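Local coordinates for protein CRISPR pre-crRNA endoribonuclease Cas5d (Mannheimia succiniciproducens, PDB 3KG4) that cleaves CRISPR precursor transcripts to make crRNA, acting as a metal-independent, RNA-binding endoribonuclease of bacterial antiviral defence, at residues I7-W12 with R39-A44; G13-F18 with R159-H164; K57-K62 with V117-A122; E67-N72 with A108-D113; E183-L188 with L210-I215. All blocks are in the same frame, centred on the assembly; numbering follows the deposited sequence.

Contact 1: I7-W12 with R39-A44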
# COMPACT_ATOMS: atom_id res chain seq x y z
N ILE A 7 -0.36 -4.71 -11.45
CA ILE A 7 -0.70 -5.70 -10.45
C ILE A 7 -1.77 -5.18 -9.50
O ILE A 7 -1.88 -3.97 -9.29
CB ILE A 7 0.54 -6.16 -9.64
CG1 ILE A 7 1.09 -5.07 -8.75
CG2 ILE A 7 1.64 -6.65 -10.59
CD1 ILE A 7 0.27 -4.80 -7.46
N ARG A 8 -2.52 -6.11 -8.94
CA ARG A 8 -3.44 -5.89 -7.84
C ARG A 8 -3.15 -6.90 -6.74
O ARG A 8 -3.11 -8.14 -6.98
CB ARG A 8 -4.89 -6.03 -8.29
CG ARG A 8 -5.35 -4.92 -9.20
CD ARG A 8 -6.70 -5.24 -9.78
NE ARG A 8 -7.29 -4.08 -10.42
CZ ARG A 8 -8.44 -4.11 -11.08
NH1 ARG A 8 -9.13 -5.25 -11.21
NH2 ARG A 8 -8.91 -2.98 -11.59
N LEU A 9 -2.95 -6.37 -5.54
CA LEU A 9 -2.64 -7.17 -4.36
C LEU A 9 -3.66 -6.84 -3.28
O LEU A 9 -3.84 -5.68 -2.87
CB LEU A 9 -1.19 -6.91 -3.87
CG LEU A 9 -0.67 -7.83 -2.74
CD1 LEU A 9 -0.35 -9.25 -3.27
CD2 LEU A 9 0.55 -7.19 -2.04
N HIS A 10 -4.35 -7.87 -2.83
CA HIS A 10 -5.25 -7.81 -1.69
C HIS A 10 -4.42 -7.97 -0.42
O HIS A 10 -3.59 -8.90 -0.31
CB HIS A 10 -6.29 -8.94 -1.81
CG HIS A 10 -7.34 -8.93 -0.74
ND1 HIS A 10 -7.99 -10.07 -0.34
CD2 HIS A 10 -7.82 -7.93 0.03
CE1 HIS A 10 -8.87 -9.77 0.60
NE2 HIS A 10 -8.80 -8.47 0.84
N ILE A 11 -4.54 -7.01 0.50
CA ILE A 11 -3.83 -7.08 1.78
C ILE A 11 -4.79 -6.86 2.93
O ILE A 11 -5.76 -6.12 2.80
CB ILE A 11 -2.62 -6.08 1.84
CG1 ILE A 11 -3.11 -4.61 1.76
CG2 ILE A 11 -1.62 -6.42 0.75
CD1 ILE A 11 -1.99 -3.53 1.91
N TRP A 12 -4.54 -7.53 4.06
CA TRP A 12 -5.34 -7.32 5.23
C TRP A 12 -4.56 -7.62 6.51
O TRP A 12 -3.47 -8.21 6.48
CB TRP A 12 -6.60 -8.17 5.16
CG TRP A 12 -6.30 -9.63 5.13
CD1 TRP A 12 -6.28 -10.47 6.20
CD2 TRP A 12 -5.96 -10.44 3.98
NE1 TRP A 12 -5.94 -11.76 5.80
CE2 TRP A 12 -5.75 -11.77 4.44
CE3 TRP A 12 -5.79 -10.18 2.62
CZ2 TRP A 12 -5.40 -12.83 3.59
CZ3 TRP A 12 -5.45 -11.25 1.76
CH2 TRP A 12 -5.27 -12.56 2.25
N ARG A 39 4.09 0.54 -1.29
CA ARG A 39 5.24 0.26 -2.09
C ARG A 39 6.23 -0.63 -1.34
O ARG A 39 6.87 -1.50 -1.95
CB ARG A 39 5.89 1.57 -2.51
CG ARG A 39 7.10 1.40 -3.42
CD ARG A 39 7.53 2.70 -4.09
NE ARG A 39 8.24 3.53 -3.12
CZ ARG A 39 9.56 3.57 -2.96
NH1 ARG A 39 10.38 2.85 -3.73
NH2 ARG A 39 10.06 4.37 -2.02
N GLY A 40 6.36 -0.42 -0.03
CA GLY A 40 7.15 -1.31 0.84
C GLY A 40 6.64 -2.74 0.79
O GLY A 40 7.42 -3.70 0.76
N ILE A 41 5.33 -2.89 0.81
CA ILE A 41 4.71 -4.18 0.85
C ILE A 41 4.97 -4.89 -0.49
O ILE A 41 5.34 -6.07 -0.48
CB ILE A 41 3.21 -4.08 1.16
CG1 ILE A 41 2.96 -3.76 2.65
CG2 ILE A 41 2.45 -5.38 0.73
CD1 ILE A 41 1.50 -3.51 2.98
N LEU A 42 4.82 -4.16 -1.61
CA LEU A 42 5.09 -4.75 -2.93
C LEU A 42 6.58 -5.17 -3.07
O LEU A 42 6.84 -6.24 -3.56
CB LEU A 42 4.73 -3.79 -4.04
CG LEU A 42 3.25 -3.33 -4.14
CD1 LEU A 42 3.07 -2.43 -5.39
CD2 LEU A 42 2.29 -4.47 -4.18
N SER A 43 7.50 -4.30 -2.65
CA SER A 43 8.93 -4.54 -2.71
C SER A 43 9.39 -5.73 -1.86
O SER A 43 10.34 -6.40 -2.25
CB SER A 43 9.66 -3.27 -2.28
OG SER A 43 9.28 -2.21 -3.11
N ALA A 44 8.69 -6.00 -0.75
CA ALA A 44 8.95 -7.15 0.12
C ALA A 44 8.66 -8.49 -0.59
O ALA A 44 9.34 -9.50 -0.33
CB ALA A 44 8.11 -7.06 1.38
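Ile-7, Leu-9 and Ile-11, alternate residues of strand 7-13, all point to the side of the sheet where helix 35-45 lies and meet Ile-41 and Leu-42. The two short axes pass 10.8 Å apart at 104°, so the helix runs almost square to the strand. This is the first helix of a beta-alpha-beta-beta-alpha-beta fold, packed on one face of its antiparallel sheet beside the second helix, 135-146, whose Phe-141 touches Ile-7, Leu-9 and Leu-42. The packed side consists of methyl groups. CD1 of Ile-11 and CD1 of Ile-41 approach tip to tip at 3.7 Å; Ile-11 reaches that far because CG1, set between its own N and C (chi1 64°), continues in an extended chi2. Ile-7 CD1 meets Leu-42 CD2 in the same manner, 3.9 Å away. Between these pairs Leu-9 CD2 lies 3.8 Å from Ile-41 CG2 and also touches Leu-42 CD2.

The remaining faces are more open and polar. Arg-8 and His-10 project from the other face of the strand, and Arg-39 and Ser-43 from the far side of the helix, where Arg-39 forms a salt bridge with Asp-194. Beta-branched isoleucine suits the strand; leucine, branched at CG, gives Leu-42 a CD2 that reaches both Ile-7 and Leu-9. With no hydrogen bond between the segments, close fit and the exclusion of water probably hold this helix face to the strand.

Contact 2: G13-F18 with R159-H164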
# COMPACT_ATOMS: atom_id res chain seq x y z
N GLY A 13 -5.14 -7.22 7.63
CA GLY A 13 -4.49 -7.39 8.93
C GLY A 13 -5.42 -6.97 10.04
O GLY A 13 -6.30 -6.16 9.84
N ASP A 14 -5.23 -7.53 11.23
CA ASP A 14 -6.06 -7.17 12.36
C ASP A 14 -5.72 -5.77 12.85
O ASP A 14 -6.58 -5.11 13.40
CB ASP A 14 -5.87 -8.16 13.52
CG ASP A 14 -6.49 -9.55 13.24
OD1 ASP A 14 -7.21 -9.71 12.22
OD2 ASP A 14 -6.23 -10.47 14.05
N TYR A 15 -4.47 -5.37 12.69
CA TYR A 15 -3.95 -4.04 13.06
C TYR A 15 -3.01 -3.42 12.02
O TYR A 15 -2.33 -4.13 11.24
CB TYR A 15 -3.18 -4.13 14.38
CG TYR A 15 -4.00 -4.61 15.53
CD1 TYR A 15 -4.92 -3.77 16.15
CD2 TYR A 15 -3.89 -5.93 15.98
CE1 TYR A 15 -5.68 -4.21 17.21
CE2 TYR A 15 -4.64 -6.38 17.05
CZ TYR A 15 -5.53 -5.51 17.66
OH TYR A 15 -6.28 -5.96 18.72
N ALA A 16 -2.97 -2.08 11.99
CA ALA A 16 -2.05 -1.35 11.12
C ALA A 16 -1.67 -0.03 11.77
O ALA A 16 -2.47 0.56 12.47
CB ALA A 16 -2.67 -1.06 9.73
N CYS A 17 -0.49 0.44 11.49
CA CYS A 17 -0.08 1.73 11.97
C CYS A 17 0.81 2.42 10.94
O CYS A 17 2.00 2.11 10.80
CB CYS A 17 0.64 1.64 13.33
SG CYS A 17 0.86 3.30 14.00
N PHE A 18 0.20 3.32 10.17
CA PHE A 18 0.89 4.12 9.20
C PHE A 18 1.12 5.48 9.83
O PHE A 18 0.27 6.39 9.79
CB PHE A 18 0.07 4.22 7.92
CG PHE A 18 -0.39 2.91 7.43
CD1 PHE A 18 0.52 2.00 6.88
CD2 PHE A 18 -1.71 2.52 7.59
CE1 PHE A 18 0.06 0.72 6.44
CE2 PHE A 18 -2.15 1.28 7.16
CZ PHE A 18 -1.27 0.38 6.59
N ARG A 159 6.78 -2.88 12.02
CA ARG A 159 7.23 -4.28 11.99
C ARG A 159 6.34 -5.26 12.75
O ARG A 159 6.16 -6.39 12.32
CB ARG A 159 8.72 -4.36 12.45
N GLU A 160 5.73 -4.84 13.85
CA GLU A 160 4.97 -5.76 14.68
C GLU A 160 3.65 -6.17 14.09
O GLU A 160 3.00 -7.06 14.63
CB GLU A 160 4.74 -5.17 16.08
N PHE A 161 3.22 -5.52 13.00
CA PHE A 161 1.91 -5.82 12.43
C PHE A 161 2.07 -6.41 11.04
O PHE A 161 2.22 -5.67 10.08
CB PHE A 161 1.07 -4.53 12.31
CG PHE A 161 0.69 -3.91 13.61
CD1 PHE A 161 0.63 -4.65 14.80
CD2 PHE A 161 0.33 -2.56 13.66
CE1 PHE A 161 0.23 -4.06 15.99
CE2 PHE A 161 -0.06 -1.99 14.84
CZ PHE A 161 -0.11 -2.75 16.02
N PRO A 162 1.96 -7.75 10.91
CA PRO A 162 2.16 -8.29 9.58
C PRO A 162 0.97 -8.04 8.64
O PRO A 162 -0.20 -7.98 9.06
CB PRO A 162 2.41 -9.79 9.83
CG PRO A 162 1.90 -10.11 11.15
CD PRO A 162 1.56 -8.79 11.88
N ALA A 163 1.31 -7.89 7.36
CA ALA A 163 0.35 -7.77 6.28
C ALA A 163 0.22 -9.14 5.62
O ALA A 163 1.20 -9.69 5.11
CB ALA A 163 0.83 -6.74 5.28
N HIS A 164 -0.96 -9.71 5.72
CA HIS A 164 -1.33 -10.87 4.93
C HIS A 164 -1.76 -10.41 3.56
O HIS A 164 -2.29 -9.29 3.41
CB HIS A 164 -2.46 -11.59 5.60
CG HIS A 164 -2.13 -12.02 6.98
ND1 HIS A 164 -2.93 -11.74 8.07
CD2 HIS A 164 -1.05 -12.67 7.47
CE1 HIS A 164 -2.37 -12.23 9.16
NE2 HIS A 164 -1.22 -12.79 8.83
O HOH W 1 -1.79 -6.70 11.13
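After a corner at Asp-14 the chain straightens through Tyr-15 and Ala-16 and passes the irregular segment 159-164, the CA atoms of Ala-16 and Phe-161 standing 6.1 Å apart with no direct hydrogen bond between the two backbones. A water takes that role, donating to Tyr-15 O at 2.6 Å and to Pro-162 O at 2.9 Å; proline, which has no N-H, can still offer its carbonyl. Phe-161 carries the side-chain contact. Tyr-15 CB stands over the middle of its ring, 3.6 Å from the centroid and 4° from the normal, a CH-pi contact. The two aromatic rings scarcely overlap: their centroids are 5.6 Å apart and their planes 29° from parallel, since the tyrosine ring leads off beyond its CB. Phe-161 CD2 rests 3.7 Å from Ala-16 CA, Cys-17 N comes to the ring's edge in its plane, and Cys-17 CB meets CE2. Ala-16 turns its CB away, toward Met-156 and Val-114, and presents its backbone to the ring. On the neighbouring strand 107-112, Val-110 touches Tyr-15, Cys-17 and Phe-161, while Ala-163 packs on Ile-41 of helix 35-45, so the loop before strand 164-167 is lodged between the small sheet and that helix.

Contact 3: K57-K62 with V117-A122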
# COMPACT_ATOMS: atom_id res chain seq x y z
N LYS A 57 -3.60 3.10 -7.39
CA LYS A 57 -4.86 3.20 -6.65
C LYS A 57 -4.75 2.44 -5.34
O LYS A 57 -4.10 1.41 -5.26
CB LYS A 57 -6.02 2.64 -7.49
CG LYS A 57 -6.32 3.40 -8.80
CD LYS A 57 -7.46 2.74 -9.55
CE LYS A 57 -7.96 3.55 -10.78
NZ LYS A 57 -9.01 2.67 -11.41
N ILE A 58 -5.43 2.92 -4.31
CA ILE A 58 -5.60 2.18 -3.08
C ILE A 58 -7.10 2.06 -2.84
O ILE A 58 -7.77 3.07 -2.63
CB ILE A 58 -4.94 2.94 -1.86
CG1 ILE A 58 -3.42 3.06 -2.07
CG2 ILE A 58 -5.32 2.26 -0.58
CD1 ILE A 58 -2.75 4.19 -1.22
N TYR A 59 -7.60 0.83 -2.86
CA TYR A 59 -8.98 0.54 -2.51
C TYR A 59 -9.08 0.25 -1.03
O TYR A 59 -8.41 -0.64 -0.53
CB TYR A 59 -9.47 -0.69 -3.25
CG TYR A 59 -9.46 -0.59 -4.74
CD1 TYR A 59 -10.63 -0.33 -5.46
CD2 TYR A 59 -8.28 -0.75 -5.45
CE1 TYR A 59 -10.60 -0.28 -6.87
CE2 TYR A 59 -8.24 -0.67 -6.82
CZ TYR A 59 -9.40 -0.47 -7.54
OH TYR A 59 -9.29 -0.43 -8.92
N VAL A 60 -9.96 0.97 -0.35
CA VAL A 60 -10.15 0.84 1.08
C VAL A 60 -11.43 0.07 1.33
O VAL A 60 -12.51 0.57 1.02
CB VAL A 60 -10.28 2.20 1.79
CG1 VAL A 60 -10.48 1.98 3.27
CG2 VAL A 60 -9.07 3.02 1.54
N LEU A 61 -11.29 -1.11 1.93
CA LEU A 61 -12.37 -2.11 1.98
C LEU A 61 -13.16 -2.14 3.28
O LEU A 61 -14.31 -2.57 3.30
CB LEU A 61 -11.78 -3.51 1.73
CG LEU A 61 -11.01 -3.67 0.42
CD1 LEU A 61 -10.50 -5.10 0.27
CD2 LEU A 61 -11.92 -3.27 -0.74
N LYS A 62 -12.55 -1.70 4.38
CA LYS A 62 -13.16 -1.86 5.66
C LYS A 62 -13.27 -0.52 6.40
O LYS A 62 -12.47 0.38 6.17
CB LYS A 62 -12.37 -2.87 6.48
CG LYS A 62 -12.61 -4.31 6.05
CD LYS A 62 -11.90 -5.27 6.97
CE LYS A 62 -12.65 -6.57 7.17
NZ LYS A 62 -11.80 -7.59 7.87
N VAL A 117 -6.98 -3.09 -1.38
CA VAL A 117 -6.34 -3.51 -2.63
C VAL A 117 -5.39 -2.42 -3.05
O VAL A 117 -5.74 -1.21 -3.08
CB VAL A 117 -7.35 -3.79 -3.79
CG1 VAL A 117 -6.61 -4.26 -5.03
CG2 VAL A 117 -8.32 -4.84 -3.32
N ILE A 118 -4.18 -2.85 -3.39
CA ILE A 118 -3.14 -1.99 -3.94
C ILE A 118 -3.02 -2.27 -5.42
O ILE A 118 -2.79 -3.44 -5.83
CB ILE A 118 -1.79 -2.32 -3.31
CG1 ILE A 118 -1.87 -2.20 -1.79
CG2 ILE A 118 -0.69 -1.46 -3.95
CD1 ILE A 118 -2.49 -0.88 -1.30
N GLU A 119 -3.21 -1.22 -6.21
CA GLU A 119 -3.08 -1.32 -7.65
C GLU A 119 -1.86 -0.52 -8.04
O GLU A 119 -1.75 0.64 -7.68
CB GLU A 119 -4.33 -0.76 -8.32
CG GLU A 119 -4.38 -0.99 -9.78
CD GLU A 119 -5.79 -0.64 -10.35
OE1 GLU A 119 -6.78 -1.26 -9.94
OE2 GLU A 119 -5.86 0.25 -11.22
N ALA A 120 -0.95 -1.14 -8.80
CA ALA A 120 0.38 -0.61 -9.06
C ALA A 120 0.91 -1.08 -10.40
O ALA A 120 0.42 -2.09 -10.97
CB ALA A 120 1.38 -1.08 -7.91
N HIS A 121 1.92 -0.39 -10.89
CA HIS A 121 2.69 -0.86 -12.03
C HIS A 121 4.19 -0.66 -11.76
O HIS A 121 4.59 0.01 -10.78
CB HIS A 121 2.23 -0.13 -13.31
CG HIS A 121 2.55 1.33 -13.32
ND1 HIS A 121 1.74 2.29 -12.74
CD2 HIS A 121 3.59 1.99 -13.85
CE1 HIS A 121 2.29 3.48 -12.92
NE2 HIS A 121 3.42 3.32 -13.57
N ALA A 122 5.01 -1.25 -12.62
CA ALA A 122 6.47 -1.13 -12.53
C ALA A 122 7.01 -0.10 -13.53
O ALA A 122 6.47 0.03 -14.63
CB ALA A 122 7.14 -2.53 -12.75
O HOH W 2 -8.16 -0.10 -12.33
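Lys-57 and Glu-119 face each other as a hydrogen-bonded antiparallel pair, Glu-119 N donating to Lys-57 O at 2.9 Å and Lys-57 N returning the bond to Glu-119 O. Two residues on, Tyr-59 N reaches Val-117 O at 2.8 Å, and the short strand axes run 168° apart. The side chain of Glu-119 stands on the face it shares with Lys-57, Tyr-59 and Val-117. Its CB touches Lys-57 CB at 3.9 Å. CG then leaves anti to the backbone N (chi1 -172°), and the extended chain brings CD alongside Lys-57 CD, both side chains pointing the same way.

These are neighbouring strands, the third and second, of a ferredoxin-like beta-alpha-beta-beta-alpha-beta fold, as in RAMP proteins, the clan to which the Cas5 family belongs; strand 51-60 passes the sheet on to strand 214-216.

Glu-119 OE1 accepts from Tyr-59 OH at 2.8 Å, the hydroxyl arriving 35° out of the carboxylate plane, and forms a salt bridge with Arg-8 of the next strand. OE2 lies 3.4 Å from Lys-57 CD; its direct salt bridge to NZ is long at 4.0 Å, and a water that donates to OE2 at 2.6 Å and accepts from NZ fills in between. The burial of this carboxylate is probably offset by the hydroxyl, the arginine and the lysine-bound water. Tyr-59 is flat as well as polar: its CD2 packs on Val-117 CB, which lies to one side of the ring plane, while Glu-119 OE1 lies at the ring's edge. Leu-61 CD1 touches Val-117 CG2. On the opposite face Ile-58 CG1 meets Ile-118 CD1 in a non-hydrogen-bonded pair.

Contact 4: E67-N72 with A108-D113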
# COMPACT_ATOMS: atom_id res chain seq x y z
N GLU A 67 -7.79 1.99 17.67
CA GLU A 67 -7.70 1.50 19.06
C GLU A 67 -6.35 1.97 19.61
O GLU A 67 -5.34 1.91 18.90
CB GLU A 67 -7.81 -0.04 19.06
CG GLU A 67 -7.79 -0.73 20.42
CD GLU A 67 -7.76 -2.28 20.27
OE1 GLU A 67 -8.62 -2.85 19.57
OE2 GLU A 67 -6.86 -2.93 20.83
N SER A 68 -6.34 2.48 20.84
CA SER A 68 -5.09 2.71 21.56
C SER A 68 -4.57 1.36 22.11
O SER A 68 -5.29 0.68 22.85
CB SER A 68 -5.28 3.70 22.72
OG SER A 68 -4.02 3.98 23.32
N VAL A 69 -3.34 1.00 21.77
CA VAL A 69 -2.74 -0.29 22.17
C VAL A 69 -1.36 -0.08 22.78
O VAL A 69 -0.69 0.93 22.52
CB VAL A 69 -2.60 -1.26 20.96
CG1 VAL A 69 -3.97 -1.56 20.31
CG2 VAL A 69 -1.62 -0.71 19.94
N ARG A 70 -0.92 -1.03 23.62
CA ARG A 70 0.35 -0.85 24.34
C ARG A 70 1.56 -1.09 23.42
O ARG A 70 1.60 -2.05 22.67
CB ARG A 70 0.44 -1.75 25.59
N ARG A 71 2.53 -0.17 23.47
CA ARG A 71 3.81 -0.34 22.76
C ARG A 71 4.86 -0.97 23.69
O ARG A 71 5.03 -0.52 24.83
CB ARG A 71 4.34 1.01 22.26
CG ARG A 71 3.88 1.41 20.88
CD ARG A 71 4.53 2.73 20.41
NE ARG A 71 5.88 2.53 19.88
CZ ARG A 71 6.71 3.52 19.52
NH1 ARG A 71 6.35 4.80 19.61
NH2 ARG A 71 7.92 3.22 19.07
N ASN A 72 5.56 -1.98 23.18
CA ASN A 72 6.69 -2.60 23.89
C ASN A 72 8.01 -2.11 23.29
O ASN A 72 8.28 -2.35 22.10
CB ASN A 72 6.60 -4.13 23.80
N ALA A 108 0.18 3.52 21.37
CA ALA A 108 -0.01 4.05 20.02
C ALA A 108 -1.46 3.89 19.65
O ALA A 108 -2.13 2.95 20.11
CB ALA A 108 0.85 3.29 19.02
N THR A 109 -1.95 4.79 18.80
CA THR A 109 -3.31 4.68 18.28
C THR A 109 -3.22 4.12 16.86
O THR A 109 -2.71 4.75 15.97
CB THR A 109 -4.05 6.01 18.37
OG1 THR A 109 -4.09 6.39 19.76
CG2 THR A 109 -5.48 5.84 17.85
N VAL A 110 -3.76 2.92 16.69
CA VAL A 110 -3.57 2.15 15.47
C VAL A 110 -4.92 1.82 14.84
O VAL A 110 -5.98 1.87 15.51
CB VAL A 110 -2.80 0.86 15.78
CG1 VAL A 110 -1.47 1.20 16.54
CG2 VAL A 110 -3.66 -0.12 16.57
N LEU A 111 -4.88 1.53 13.55
CA LEU A 111 -6.06 1.05 12.86
C LEU A 111 -6.33 -0.35 13.28
O LEU A 111 -5.39 -1.14 13.55
CB LEU A 111 -5.85 1.11 11.34
CG LEU A 111 -5.82 2.52 10.75
CD1 LEU A 111 -5.19 2.47 9.35
CD2 LEU A 111 -7.23 3.19 10.70
N LYS A 112 -7.60 -0.70 13.31
CA LYS A 112 -8.02 -2.05 13.58
C LYS A 112 -8.79 -2.62 12.39
O LYS A 112 -9.64 -1.95 11.82
CB LYS A 112 -8.89 -2.05 14.84
CG LYS A 112 -9.40 -3.37 15.26
CD LYS A 112 -10.25 -3.24 16.53
CE LYS A 112 -10.51 -4.61 17.13
NZ LYS A 112 -9.29 -5.07 17.86
N ASP A 113 -8.49 -3.88 12.06
CA ASP A 113 -9.24 -4.68 11.08
C ASP A 113 -9.30 -4.03 9.70
O ASP A 113 -10.34 -3.55 9.25
CB ASP A 113 -10.65 -5.00 11.57
CG ASP A 113 -10.66 -5.91 12.79
OD1 ASP A 113 -9.83 -6.86 12.89
OD2 ASP A 113 -11.54 -5.67 13.65
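Glu-67 to Val-69 and Ala-108 to Val-110 form an antiparallel strand pair in the smaller of the protein's two sheets. Glu-67 with Val-110 and Val-69 with Ala-108 are hydrogen-bonded pairs: Glu-67 N reaches Val-110 O at 2.8 Å, Val-69 N reaches Ala-108 O at 2.8 Å, and each bond has its reciprocal. Between them Ser-68 and Thr-109 make a non-hydrogen-bonded pair with CA atoms only 4.2 Å apart. The short axes meet at 122°, a strong twist for neighbouring strands, and Ser-68 CA adds a CH contact to Ala-108 O.

The polar link is a salt bridge. Glu-67 stretches out fully from its strand, and Lys-112, extended as far as CE, bends at its last torsion (chi4 77°) to put NZ 2.9 Å from Glu-67 OE1, on the syn lone pair. Long, flexible chains let these two charges meet across the strands. Beside them Val-69 and Val-110 cross at about a right angle, CG2 of the first 3.9 Å from CG1 of the second, while the small Ala-108 leaves its CB to the aliphatic part of Arg-71, CD lying 4.0 Å away. Ser-68 and Thr-109 point to the other face, where Thr-109 also touches Phe-66.

Tyr-15 of strand 15-16 touches Glu-67, Val-110 and Lys-112; strand 107-112 runs between strands 66-70 and 15-16, with strand 27-28 also pairing to it.

Contact 5: E183-L188 with L210-I215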
# COMPACT_ATOMS: atom_id res chain seq x y z
N GLU A 183 -19.12 6.58 4.22
CA GLU A 183 -17.65 6.56 4.42
C GLU A 183 -16.93 6.25 3.09
O GLU A 183 -15.71 6.26 3.00
CB GLU A 183 -17.28 5.50 5.47
CG GLU A 183 -15.83 5.51 5.95
CD GLU A 183 -15.59 4.47 7.04
OE1 GLU A 183 -16.44 3.55 7.25
OE2 GLU A 183 -14.54 4.55 7.69
N PHE A 184 -17.73 6.03 2.06
CA PHE A 184 -17.30 5.73 0.74
C PHE A 184 -16.56 6.93 0.09
O PHE A 184 -15.76 6.77 -0.82
CB PHE A 184 -18.57 5.36 -0.05
CG PHE A 184 -18.38 4.30 -1.09
CD1 PHE A 184 -17.67 3.14 -0.81
CD2 PHE A 184 -18.93 4.46 -2.35
CE1 PHE A 184 -17.51 2.16 -1.76
CE2 PHE A 184 -18.76 3.48 -3.32
CZ PHE A 184 -18.04 2.33 -3.02
N ASN A 185 -16.90 8.13 0.53
CA ASN A 185 -16.39 9.36 -0.04
C ASN A 185 -15.95 10.21 1.12
O ASN A 185 -16.76 10.51 2.01
CB ASN A 185 -17.46 10.06 -0.87
CG ASN A 185 -17.83 9.29 -2.12
OD1 ASN A 185 -17.07 9.26 -3.09
ND2 ASN A 185 -19.02 8.69 -2.13
N ARG A 186 -14.64 10.49 1.19
CA ARG A 186 -14.03 11.18 2.32
C ARG A 186 -12.76 11.93 1.89
O ARG A 186 -11.92 11.37 1.23
CB ARG A 186 -13.60 10.21 3.43
CG ARG A 186 -13.11 10.92 4.65
CD ARG A 186 -12.48 10.00 5.71
NE ARG A 186 -13.49 9.35 6.51
CZ ARG A 186 -13.29 8.77 7.69
NH1 ARG A 186 -12.08 8.78 8.25
NH2 ARG A 186 -14.31 8.21 8.33
N ASP A 187 -12.63 13.18 2.34
CA ASP A 187 -11.39 13.91 2.16
C ASP A 187 -10.46 13.48 3.29
O ASP A 187 -10.69 13.80 4.45
CB ASP A 187 -11.67 15.41 2.25
CG ASP A 187 -10.43 16.25 1.97
OD1 ASP A 187 -9.30 15.71 1.73
OD2 ASP A 187 -10.61 17.47 2.04
N LEU A 188 -9.40 12.76 2.97
CA LEU A 188 -8.46 12.32 4.02
C LEU A 188 -7.42 13.39 4.34
O LEU A 188 -6.65 13.24 5.26
CB LEU A 188 -7.77 11.00 3.58
CG LEU A 188 -8.79 9.85 3.47
CD1 LEU A 188 -8.25 8.67 2.75
CD2 LEU A 188 -9.26 9.44 4.85
N LEU A 210 -10.72 9.78 -0.89
CA LEU A 210 -11.44 8.54 -1.09
C LEU A 210 -12.67 8.86 -1.95
O LEU A 210 -13.52 9.65 -1.55
CB LEU A 210 -11.85 8.03 0.28
CG LEU A 210 -12.13 6.60 0.62
CD1 LEU A 210 -11.22 5.56 -0.11
CD2 LEU A 210 -12.00 6.52 2.12
N LYS A 211 -12.73 8.32 -3.15
CA LYS A 211 -13.89 8.54 -4.03
C LYS A 211 -14.43 7.17 -4.40
O LYS A 211 -13.74 6.37 -5.02
CB LYS A 211 -13.53 9.30 -5.28
CG LYS A 211 -12.98 10.67 -5.05
CD LYS A 211 -12.54 11.34 -6.38
CE LYS A 211 -13.74 11.96 -7.15
NZ LYS A 211 -13.33 12.75 -8.40
N ASN A 212 -15.65 6.90 -3.96
CA ASN A 212 -16.24 5.59 -4.11
C ASN A 212 -15.28 4.47 -3.72
O ASN A 212 -15.08 3.51 -4.45
CB ASN A 212 -16.75 5.43 -5.53
CG ASN A 212 -17.87 6.41 -5.82
OD1 ASN A 212 -18.79 6.54 -5.02
ND2 ASN A 212 -17.76 7.14 -6.90
N GLY A 213 -14.75 4.60 -2.52
CA GLY A 213 -13.92 3.60 -1.90
C GLY A 213 -12.50 3.53 -2.42
O GLY A 213 -11.75 2.64 -2.01
N VAL A 214 -12.12 4.42 -3.34
CA VAL A 214 -10.82 4.37 -3.99
C VAL A 214 -10.06 5.70 -3.89
O VAL A 214 -10.63 6.79 -4.08
CB VAL A 214 -10.91 4.00 -5.51
CG1 VAL A 214 -9.51 3.85 -6.15
CG2 VAL A 214 -11.72 2.76 -5.73
N ILE A 215 -8.76 5.58 -3.61
CA ILE A 215 -7.85 6.69 -3.59
C ILE A 215 -6.96 6.60 -4.80
O ILE A 215 -6.19 5.62 -4.96
CB ILE A 215 -6.96 6.69 -2.34
CG1 ILE A 215 -7.81 6.64 -1.10
CG2 ILE A 215 -6.01 7.95 -2.34
CD1 ILE A 215 -7.05 6.29 0.20
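Phe-184 O receives the N-H of Gly-213 at 2.9 Å, on a lone pair in the carbonyl plane. Gly-213 belongs to the type I' turn Lys-211 to Val-214, which joins strands 203-211 and 214-216 in a tight hairpin; Asn-212 and Gly-213 fill its two central places, and both adopt the positive phi that asparagine and glycine bear most easily. Asn-185 grips the same turn with its side chain: CG lies beside its own backbone N, and OD1 accepts from Asn-212 N at 2.9 Å, although the donor stands 51° above the amide plane. The Phe-184 ring lies over the turn, one face covering the peptide between these residues; Asn-212 CA is 3.6 Å from the centroid in a CH-pi contact, and Gly-213, with no side chain, lets the ring settle close to its N.

Further along, Arg-186 and Leu-210 form a hydrogen-bonded antiparallel pair, Leu-210 N to Arg-186 O measuring 2.9 Å and Arg-186 N to Leu-210 O 3.1 Å. Arg-186 leads its guanidinium away to a salt bridge with Asp-31, and its interaction with Glu-183 is long and purely electrostatic, while Glu-183 OE2 accepts from Ile-64 N. Leu-210 is buried, its CD2 3.8 Å from Glu-183 O and near Leu-188. Leu-188 and Ile-215 cross at about a right angle, CD1 of each 3.7 Å apart.

In the fold
Contacts 1, 3 and 5 share the seven-stranded antiparallel sheet. Contact 1 sets helix 35-45 on strand 7-13, contact 3 joins the adjacent strands 114-124 and 51-60 about 8 Å away between centres, and contact 5 lies about 13 Å from contact 3, between centres, where strands 214-216, 203-211 and 186-195 extend the ferredoxin-like sheet. Contact 4 lies in the smaller sheet and contact 2 on its border, their centres about 10 Å apart, meeting where strands 15-16 and 107-112 pair. Contact 4 falls, in sequence, between the halves of contact 3, and both between the halves of contact 2; contact 5 follows all of them. Strands 7-13 and 114-124 thus continue directly into or out of the small sheet, tying both sheets into one RAMP-type body.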